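PDB 1OOT: hypothetical 40.4 kDa protein in PES4-HIS2 intergenic region from Saccharomyces cerevisiae, which carries an SH3 domain at its C-terminal end, interacts with LAS17 and probably binds actin filaments and phosphatidylinositol. Local coordinates for residues Gly18-Leu31 and Gly43-Val57. Numbering follows the deposited sequence.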
ATOM      1  N   GLY A  18       8.824   3.317  -8.534  1.00 21.51           N
ATOM      2  CA  GLY A  18       7.680   3.991  -7.969  1.00 18.70           C
ATOM      3  C   GLY A  18       6.774   3.127  -7.098  1.00 13.60           C
ATOM      4  O   GLY A  18       5.965   3.672  -6.362  1.00 15.81           O
ATOM      5  N   ASP A  19       6.885   1.815  -7.177  1.00 15.16           N
ATOM      6  CA  ASP A  19       6.096   0.914  -6.374  1.00 13.21           C
ATOM      7  C   ASP A  19       6.572   0.926  -4.921  1.00 13.87           C
ATOM      8  O   ASP A  19       7.772   1.020  -4.613  1.00 15.57           O
ATOM      9  CB  ASP A  19       6.183  -0.545  -6.786  1.00 16.32           C
ATOM     10  CG  ASP A  19       5.599  -0.869  -8.161  1.00 19.16           C
ATOM     11  OD1 ASP A  19       4.878  -0.067  -8.777  1.00 17.92           O
ATOM     12  OD2 ASP A  19       5.846  -2.046  -8.629  1.00 21.57           O
ATOM     13  N   LEU A  20       5.629   0.709  -4.031  1.00 13.42           N
ATOM     14  CA  LEU A  20       5.914   0.515  -2.613  1.00 11.63           C
ATOM     15  C   LEU A  20       5.833  -0.988  -2.309  1.00 10.97           C
ATOM     16  O   LEU A  20       4.742  -1.531  -2.273  1.00 13.27           O
ATOM     17  CB  LEU A  20       4.855   1.193  -1.783  1.00 10.44           C
ATOM     18  CG  LEU A  20       5.028   0.958  -0.299  1.00 10.85           C
ATOM     19  CD1 LEU A  20       6.279   1.630   0.198  1.00 12.95           C
ATOM     20  CD2 LEU A  20       3.775   1.392   0.503  1.00 12.00           C
ATOM     21  N   PRO A  21       6.963  -1.686  -2.093  1.00 12.22           N
ATOM     22  CA  PRO A  21       6.912  -3.084  -1.672  1.00 12.82           C
ATOM     23  C   PRO A  21       6.476  -3.204  -0.196  1.00 12.45           C
ATOM     24  O   PRO A  21       6.669  -2.270   0.592  1.00 14.14           O
ATOM     25  CB  PRO A  21       8.363  -3.569  -1.802  1.00 16.15           C
ATOM     26  CG  PRO A  21       9.184  -2.363  -1.808  1.00 18.61           C
ATOM     27  CD  PRO A  21       8.347  -1.175  -2.127  1.00 15.69           C
ATOM     28  N   PHE A  22       5.847  -4.330   0.125  1.00  9.65           N
ATOM     29  CA  PHE A  22       5.532  -4.652   1.491  1.00 10.58           C
ATOM     30  C   PHE A  22       5.243  -6.146   1.625  1.00 10.44           C
ATOM     31  O   PHE A  22       5.023  -6.868   0.664  1.00 12.36           O
ATOM     32  CB  PHE A  22       4.343  -3.786   1.995  1.00 11.02           C
ATOM     33  CG  PHE A  22       3.133  -3.785   1.151  1.00 10.19           C
ATOM     34  CD1 PHE A  22       2.307  -4.856   1.093  1.00 11.26           C
ATOM     35  CD2 PHE A  22       2.885  -2.708   0.312  1.00 11.68           C
ATOM     36  CE1 PHE A  22       1.159  -4.836   0.311  1.00 12.38           C
ATOM     37  CE2 PHE A  22       1.701  -2.662  -0.419  1.00 12.18           C
ATOM     38  CZ  PHE A  22       0.878  -3.755  -0.442  1.00 11.12           C
ATOM     39  N   ARG A  23       5.197  -6.596   2.879  1.00 11.76           N
ATOM     40  CA  ARG A  23       4.899  -7.971   3.169  1.00 13.22           C
ATOM     41  C   ARG A  23       3.552  -8.065   3.816  1.00 12.34           C
ATOM     42  O   ARG A  23       3.112  -7.141   4.511  1.00 13.30           O
ATOM     43  CB  ARG A  23       5.957  -8.556   4.111  1.00 18.81           C
ATOM     44  CG  ARG A  23       7.306  -8.669   3.456  1.00 26.66           C
ATOM     45  CD  ARG A  23       7.382  -9.677   2.240  1.00 35.83           C
ATOM     46  NE  ARG A  23       7.017 -11.035   2.689  1.00 42.76           N
ATOM     47  CZ  ARG A  23       7.065 -12.131   1.945  1.00 48.36           C
ATOM     48  NH1 ARG A  23       7.428 -12.067   0.657  1.00 51.97           N
ATOM     49  NH2 ARG A  23       6.728 -13.305   2.493  1.00 51.12           N
ATOM     50  N   LYS A  24       2.919  -9.204   3.624  1.00 12.75           N
ATOM     51  CA  LYS A  24       1.683  -9.517   4.281  1.00 13.25           C
ATOM     52  C   LYS A  24       1.829  -9.222   5.759  1.00 13.26           C
ATOM     53  O   LYS A  24       2.771  -9.635   6.396  1.00 14.96           O
ATOM     54  CB  LYS A  24       1.331 -10.996   4.070  1.00 13.03           C
ATOM     55  CG  LYS A  24       0.112 -11.481   4.826  1.00 14.56           C
ATOM     56  CD  LYS A  24      -0.247 -12.935   4.451  1.00 17.43           C
ATOM     57  CE  LYS A  24      -1.319 -13.394   5.453  1.00 22.78           C
ATOM     58  NZ  LYS A  24      -1.597 -14.821   5.493  1.00 30.75           N
ATOM     59  N   GLY A  25       0.836  -8.524   6.279  1.00 12.66           N
ATOM     60  CA  GLY A  25       0.802  -8.138   7.682  1.00 13.79           C
ATOM     61  C   GLY A  25       1.348  -6.758   7.989  1.00 13.30           C
ATOM     62  O   GLY A  25       1.089  -6.203   9.080  1.00 15.50           O
ATOM     63  N   ASP A  26       2.090  -6.164   7.055  1.00 11.42           N
ATOM     64  CA  ASP A  26       2.605  -4.833   7.264  1.00 12.03           C
ATOM     65  C   ASP A  26       1.464  -3.833   7.346  1.00 12.90           C
ATOM     66  O   ASP A  26       0.519  -3.891   6.552  1.00 14.03           O
ATOM     67  CB  ASP A  26       3.533  -4.399   6.117  1.00 10.97           C
ATOM     68  CG  ASP A  26       4.911  -5.036   6.155  1.00 12.64           C
ATOM     69  OD1 ASP A  26       5.309  -5.686   7.170  1.00 16.26           O
ATOM     70  OD2 ASP A  26       5.737  -4.905   5.171  1.00 15.31           O
ATOM     71  N   VAL A  27       1.636  -2.813   8.175  1.00 11.18           N
ATOM     72  CA  VAL A  27       0.677  -1.737   8.268  1.00 10.90           C
ATOM     73  C   VAL A  27       1.271  -0.547   7.499  1.00 12.10           C
ATOM     74  O   VAL A  27       2.369  -0.015   7.786  1.00 11.94           O
ATOM     75  CB  VAL A  27       0.382  -1.357   9.707  1.00 13.72           C
ATOM     76  CG1 VAL A  27      -0.544  -0.137   9.725  1.00 14.26           C
ATOM     77  CG2 VAL A  27      -0.244  -2.537  10.426  1.00 15.09           C
ATOM     78  N   ILE A  28       0.571  -0.187   6.439  0.50 11.79           N
ATOM     79  CA  ILE A  28       0.965   0.896   5.539  0.50 11.05           C
ATOM     80  C   ILE A  28       0.249   2.172   5.928  0.50  9.41           C
ATOM     81  O   ILE A  28      -0.939   2.158   6.223  0.50 11.11           O
ATOM     82  CB  ILE A  28       0.604   0.560   4.077  0.50  9.26           C
ATOM     83  CG1 ILE A  28       1.406  -0.655   3.627  0.50 10.20           C
ATOM     84  CG2 ILE A  28       0.860   1.780   3.155  0.50  8.71           C
ATOM     85  CD1 ILE A  28       0.642  -1.664   2.862  0.50 13.81           C
ATOM     86  N   THR A  29       0.978   3.283   5.967  1.00 10.67           N
ATOM     87  CA  THR A  29       0.404   4.611   6.159  1.00 11.02           C
ATOM     88  C   THR A  29      -0.024   5.100   4.772  1.00 12.01           C
ATOM     89  O   THR A  29       0.793   5.146   3.843  1.00 12.50           O
ATOM     90  CB  THR A  29       1.472   5.549   6.716  1.00 11.19           C
ATOM     91  OG1 THR A  29       1.897   5.045   7.983  1.00 13.61           O
ATOM     92  CG2 THR A  29       0.913   6.945   6.894  1.00 13.96           C
ATOM     93  N   ILE A  30      -1.300   5.445   4.639  0.50 12.29           N
ATOM     94  CA  ILE A  30      -1.885   5.881   3.374  0.50 11.82           C
ATOM     95  C   ILE A  30      -1.640   7.387   3.245  0.50 12.56           C
ATOM     96  O   ILE A  30      -1.944   8.191   4.139  0.50 14.67           O
ATOM     97  CB  ILE A  30      -3.384   5.575   3.337  0.50 10.95           C
ATOM     98  CG1 ILE A  30      -3.673   4.088   3.494  0.50 11.86           C
ATOM     99  CG2 ILE A  30      -4.022   6.127   2.052  0.50 11.12           C
ATOM    100  CD1 ILE A  30      -3.024   3.133   2.506  0.50 13.01           C
ATOM    101  N   LEU A  31      -1.035   7.763   2.136  1.00 13.04           N
ATOM    102  CA  LEU A  31      -0.788   9.158   1.814  1.00 14.24           C
ATOM    103  C   LEU A  31      -1.753   9.716   0.775  1.00 14.55           C
ATOM    104  O   LEU A  31      -2.022  10.911   0.775  1.00 15.68           O
ATOM    105  CB  LEU A  31       0.613   9.282   1.307  1.00 14.00           C
ATOM    106  CG  LEU A  31       1.732   8.816   2.237  1.00 15.77           C
ATOM    107  CD1 LEU A  31       3.076   8.783   1.578  1.00 17.43           C
ATOM    108  CD2 LEU A  31       1.750   9.613   3.570  1.00 17.98           C
ATOM    109  N   GLY A  43       1.402   5.236  -0.488  1.00 10.72           N
ATOM    110  CA  GLY A  43       1.660   4.978   0.924  1.00 11.54           C
ATOM    111  C   GLY A  43       3.123   4.887   1.278  1.00 12.10           C
ATOM    112  O   GLY A  43       3.973   5.127   0.439  1.00 12.27           O
ATOM    113  N   ARG A  44       3.384   4.560   2.552  1.00 11.34           N
ATOM    114  CA  ARG A  44       4.744   4.364   2.981  1.00 11.53           C
ATOM    115  C   ARG A  44       4.778   3.325   4.070  1.00 10.85           C
ATOM    116  O   ARG A  44       3.812   3.182   4.858  1.00 11.97           O
ATOM    117  CB  ARG A  44       5.323   5.662   3.497  1.00 11.47           C
ATOM    118  CG  ARG A  44       4.616   6.267   4.679  1.00 11.38           C
ATOM    119  CD  ARG A  44       5.176   7.647   5.046  1.00 12.89           C
ATOM    120  NE  ARG A  44       4.631   8.081   6.327  1.00 15.75           N
ATOM    121  CZ  ARG A  44       4.361   9.321   6.684  1.00 15.98           C
ATOM    122  NH1 ARG A  44       4.574  10.308   5.859  1.00 19.96           N
ATOM    123  NH2 ARG A  44       3.872   9.551   7.916  1.00 18.82           N
ATOM    124  N   VAL A  45       5.898   2.592   4.082  1.00 10.29           N
ATOM    125  CA  VAL A  45       6.207   1.641   5.147  1.00 10.45           C
ATOM    126  C   VAL A  45       7.640   1.236   4.954  1.00  9.74           C
ATOM    127  O   VAL A  45       8.156   1.243   3.861  1.00 12.63           O
ATOM    128  CB  VAL A  45       5.227   0.434   5.141  1.00 12.07           C
ATOM    129  CG1 VAL A  45       5.394  -0.463   3.899  1.00 15.38           C
ATOM    130  CG2 VAL A  45       5.385  -0.423   6.407  1.00 12.02           C
ATOM    131  N   ASN A  46       8.297   0.888   6.028  1.00 12.16           N
ATOM    132  CA  ASN A  46       9.667   0.377   6.049  1.00 13.67           C
ATOM    133  C   ASN A  46      10.711   1.357   5.540  1.00 11.97           C
ATOM    134  O   ASN A  46      11.826   0.947   5.111  1.00 16.12           O
ATOM    135  CB  ASN A  46       9.776  -0.929   5.237  1.00 14.54           C
ATOM    136  CG  ASN A  46       8.945  -2.066   5.808  1.00 14.60           C
ATOM    137  OD1 ASN A  46       8.963  -2.312   7.012  1.00 17.30           O
ATOM    138  ND2 ASN A  46       8.184  -2.759   4.927  1.00 19.17           N
ATOM    139  N   GLY A  47      10.376   2.647   5.598  1.00 11.97           N
ATOM    140  CA  GLY A  47      11.240   3.694   5.108  1.00 11.79           C
ATOM    141  C   GLY A  47      11.167   3.938   3.604  1.00 11.43           C
ATOM    142  O   GLY A  47      11.978   4.710   3.080  1.00 14.86           O
ATOM    143  N   ARG A  48      10.222   3.313   2.935  1.00 11.36           N
ATOM    144  CA  ARG A  48      10.016   3.476   1.505  1.00 12.10           C
ATOM    145  C   ARG A  48       8.672   4.166   1.288  1.00  9.92           C
ATOM    146  O   ARG A  48       7.758   4.054   2.133  1.00 11.65           O
ATOM    147  CB  ARG A  48       9.991   2.108   0.829  1.00 14.39           C
ATOM    148  CG  ARG A  48      11.246   1.309   0.957  1.00 17.41           C
ATOM    149  CD  ARG A  48      11.256   0.054   0.106  1.00 23.77           C
ATOM    150  NE  ARG A  48      12.455  -0.748   0.403  1.00 28.51           N
ATOM    151  CZ  ARG A  48      12.521  -1.706   1.329  1.00 33.28           C
ATOM    152  NH1 ARG A  48      11.459  -2.039   2.101  1.00 33.07           N
ATOM    153  NH2 ARG A  48      13.665  -2.336   1.503  1.00 35.94           N
ATOM    154  N   GLU A  49       8.545   4.804   0.120  1.00 10.72           N
ATOM    155  CA  GLU A  49       7.345   5.465  -0.289  1.00 12.05           C
ATOM    156  C   GLU A  49       7.023   5.078  -1.707  1.00 12.55           C
ATOM    157  O   GLU A  49       7.907   4.932  -2.528  1.00 15.35           O
ATOM    158  CB  GLU A  49       7.549   7.006  -0.295  1.00 15.44           C
ATOM    159  CG  GLU A  49       7.865   7.541   1.022  1.00 17.54           C
ATOM    160  CD  GLU A  49       8.015   9.053   1.063  1.00 14.93           C
ATOM    161  OE1 GLU A  49       8.362   9.724   0.032  1.00 17.57           O
ATOM    162  OE2 GLU A  49       7.735   9.525   2.147  1.00 17.69           O
ATOM    163  N   GLY A  50       5.745   4.959  -2.037  1.00 11.37           N
ATOM    164  CA  GLY A  50       5.398   4.606  -3.393  1.00 12.85           C
ATOM    165  C   GLY A  50       3.941   4.221  -3.527  1.00 12.88           C
ATOM    166  O   GLY A  50       3.128   4.424  -2.616  1.00 11.98           O
ATOM    167  N   ILE A  51       3.627   3.665  -4.682  1.00 11.88           N
ATOM    168  CA  ILE A  51       2.266   3.275  -4.994  1.00 11.78           C
ATOM    169  C   ILE A  51       2.105   1.765  -4.974  1.00 11.41           C
ATOM    170  O   ILE A  51       3.070   0.987  -5.123  1.00 11.89           O
ATOM    171  CB  ILE A  51       1.792   3.859  -6.320  1.00 13.53           C
ATOM    172  CG1 ILE A  51       2.676   3.428  -7.482  1.00 15.39           C
ATOM    173  CG2 ILE A  51       1.747   5.372  -6.204  1.00 14.56           C
ATOM    174  CD1 ILE A  51       2.071   3.790  -8.886  1.00 18.99           C
ATOM    175  N   PHE A  52       0.904   1.331  -4.723  1.00 10.47           N
ATOM    176  CA  PHE A  52       0.617  -0.094  -4.591  1.00 10.58           C
ATOM    177  C   PHE A  52      -0.847  -0.375  -4.954  1.00  9.20           C
ATOM    178  O   PHE A  52      -1.696   0.519  -4.817  1.00 10.28           O
ATOM    179  CB  PHE A  52       0.920  -0.558  -3.186  1.00 11.63           C
ATOM    180  CG  PHE A  52       0.045   0.107  -2.127  1.00 11.10           C
ATOM    181  CD1 PHE A  52      -1.112  -0.487  -1.731  1.00 10.74           C
ATOM    182  CD2 PHE A  52       0.356   1.359  -1.607  1.00 11.73           C
ATOM    183  CE1 PHE A  52      -1.949   0.130  -0.820  1.00 10.87           C
ATOM    184  CE2 PHE A  52      -0.454   2.006  -0.716  1.00 12.28           C
ATOM    185  CZ  PHE A  52      -1.610   1.366  -0.300  1.00 11.96           C
ATOM    186  N   PRO A  53      -1.166  -1.631  -5.264  0.50 10.79           N
ATOM    187  CA  PRO A  53      -2.565  -1.992  -5.558  0.50 10.56           C
ATOM    188  C   PRO A  53      -3.397  -2.009  -4.271  0.50 10.35           C
ATOM    189  O   PRO A  53      -3.107  -2.754  -3.316  0.50 12.90           O
ATOM    190  CB  PRO A  53      -2.459  -3.408  -6.129  0.50 11.91           C
ATOM    191  CG  PRO A  53      -1.149  -3.938  -5.663  0.50 10.85           C
ATOM    192  CD  PRO A  53      -0.257  -2.778  -5.406  0.50 12.55           C
ATOM    193  N   ALA A  54      -4.424  -1.176  -4.242  1.00 11.22           N
ATOM    194  CA  ALA A  54      -5.130  -0.978  -3.027  1.00 10.99           C
ATOM    195  C   ALA A  54      -5.888  -2.206  -2.603  1.00 10.57           C
ATOM    196  O   ALA A  54      -6.229  -2.341  -1.402  1.00 12.58           O
ATOM    197  CB  ALA A  54      -6.055   0.180  -3.139  1.00 12.84           C
ATOM    198  N   ASN A  55      -6.185  -3.104  -3.524  1.00 11.26           N
ATOM    199  CA  ASN A  55      -6.954  -4.286  -3.135  1.00 11.74           C
ATOM    200  C   ASN A  55      -6.178  -5.192  -2.205  1.00 11.24           C
ATOM    201  O   ASN A  55      -6.773  -5.995  -1.480  1.00 12.25           O
ATOM    202  CB  ASN A  55      -7.458  -5.055  -4.365  1.00 12.81           C
ATOM    203  CG  ASN A  55      -6.359  -5.327  -5.352  1.00 15.38           C
ATOM    204  OD1 ASN A  55      -5.818  -4.389  -5.973  1.00 16.08           O
ATOM    205  ND2 ASN A  55      -6.020  -6.605  -5.528  1.00 16.75           N
ATOM    206  N   TYR A  56      -4.845  -5.067  -2.222  1.00 11.04           N
ATOM    207  CA  TYR A  56      -3.999  -5.876  -1.353  1.00 12.03           C
ATOM    208  C   TYR A  56      -4.049  -5.515   0.129  1.00 12.29           C
ATOM    209  O   TYR A  56      -3.417  -6.203   0.928  1.00 13.27           O
ATOM    210  CB  TYR A  56      -2.566  -5.820  -1.788  1.00 12.05           C
ATOM    211  CG  TYR A  56      -2.123  -6.519  -3.042  1.00 16.29           C
ATOM    212  CD1 TYR A  56      -2.953  -6.752  -4.065  1.00 23.27           C
ATOM    213  CD2 TYR A  56      -0.855  -7.059  -3.107  1.00 20.71           C
ATOM    214  CE1 TYR A  56      -2.512  -7.391  -5.237  1.00 21.83           C
ATOM    215  CE2 TYR A  56      -0.407  -7.699  -4.240  1.00 21.43           C
ATOM    216  CZ  TYR A  56      -1.223  -7.787  -5.327  1.00 20.67           C
ATOM    217  OH  TYR A  56      -0.846  -8.452  -6.482  1.00 22.97           O
ATOM    218  N   VAL A  57      -4.717  -4.416   0.472  1.00 12.27           N
ATOM    219  CA  VAL A  57      -4.756  -3.953   1.865  1.00 11.38           C
ATOM    220  C   VAL A  57      -6.163  -3.792   2.389  1.00 12.44           C
ATOM    221  O   VAL A  57      -7.125  -3.721   1.586  1.00 14.27           O
ATOM    222  CB  VAL A  57      -3.985  -2.625   2.047  1.00 12.95           C
ATOM    223  CG1 VAL A  57      -2.579  -2.733   1.464  1.00 13.80           C
ATOM    224  CG2 VAL A  57      -4.756  -1.410   1.468  1.00 13.36           C
TER
HETATM  225  O   HOH W   1       9.369   2.321  -2.737  1.00 26.09           O
HETATM  226  O   HOH W   2       8.457  -1.086   2.114  1.00 21.67           O
HETATM  227  O   HOH W   3       8.218  -5.782   5.202  0.50 24.60           O
HETATM  228  O   HOH W   4       8.116  -4.826   7.873  1.00 28.03           O
HETATM  229  O   HOH W   5       4.478   5.983   8.248  1.00 21.07           O
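F22 and F52 meet in the hydrophobic core of the SH3 domain as an offset edge-to-face pair, planes at 82°, with F22 CE2 3.6 Å from F52 CB. With CG between the backbone N and the carbonyl carbon (chi1 52°), the F22 ring turns its edge to the face of F52. In the modelled conformers of I28 and I30, I28 CD1 rests over the centre of one F22 face and touches V57 CG1, and I30 CD1 abuts the edge of F52 at CZ. L20 CD2 touches both F52 CD2 and V45 CG1. V57 also packs on A6, and F22 on A8, of strand 5-8.

Backbone pairing occurs at two places. T29 and R44 form an antiparallel hydrogen-bonded pair, with T29 N and R44 O 3.0 Å apart; I30 and G43 form the adjoining non-hydrogen-bonded pair. Farther along, I51 N donates to G18 O and L20 N to I51 O (2.8 Å), joining 18-20 to strand 48-53.

Polar groups and waters meet at the margin. D26 OD2 accepts from R23 N and, on the opposite carboxylate face, from N46 ND2 (3.3 Å). One water links P21 O, V45 O, N46 ND2 and R48 NH1; another joins T29 OG1 to R44 NE.

The returning RT-loop arm 18-22 thus packs on the distal hairpin through an apolar centre, while R23 N holds D26 within the diverging turn 23-26 and N46 ND2, helped by a bridging water, links it to the distal turn 45-48.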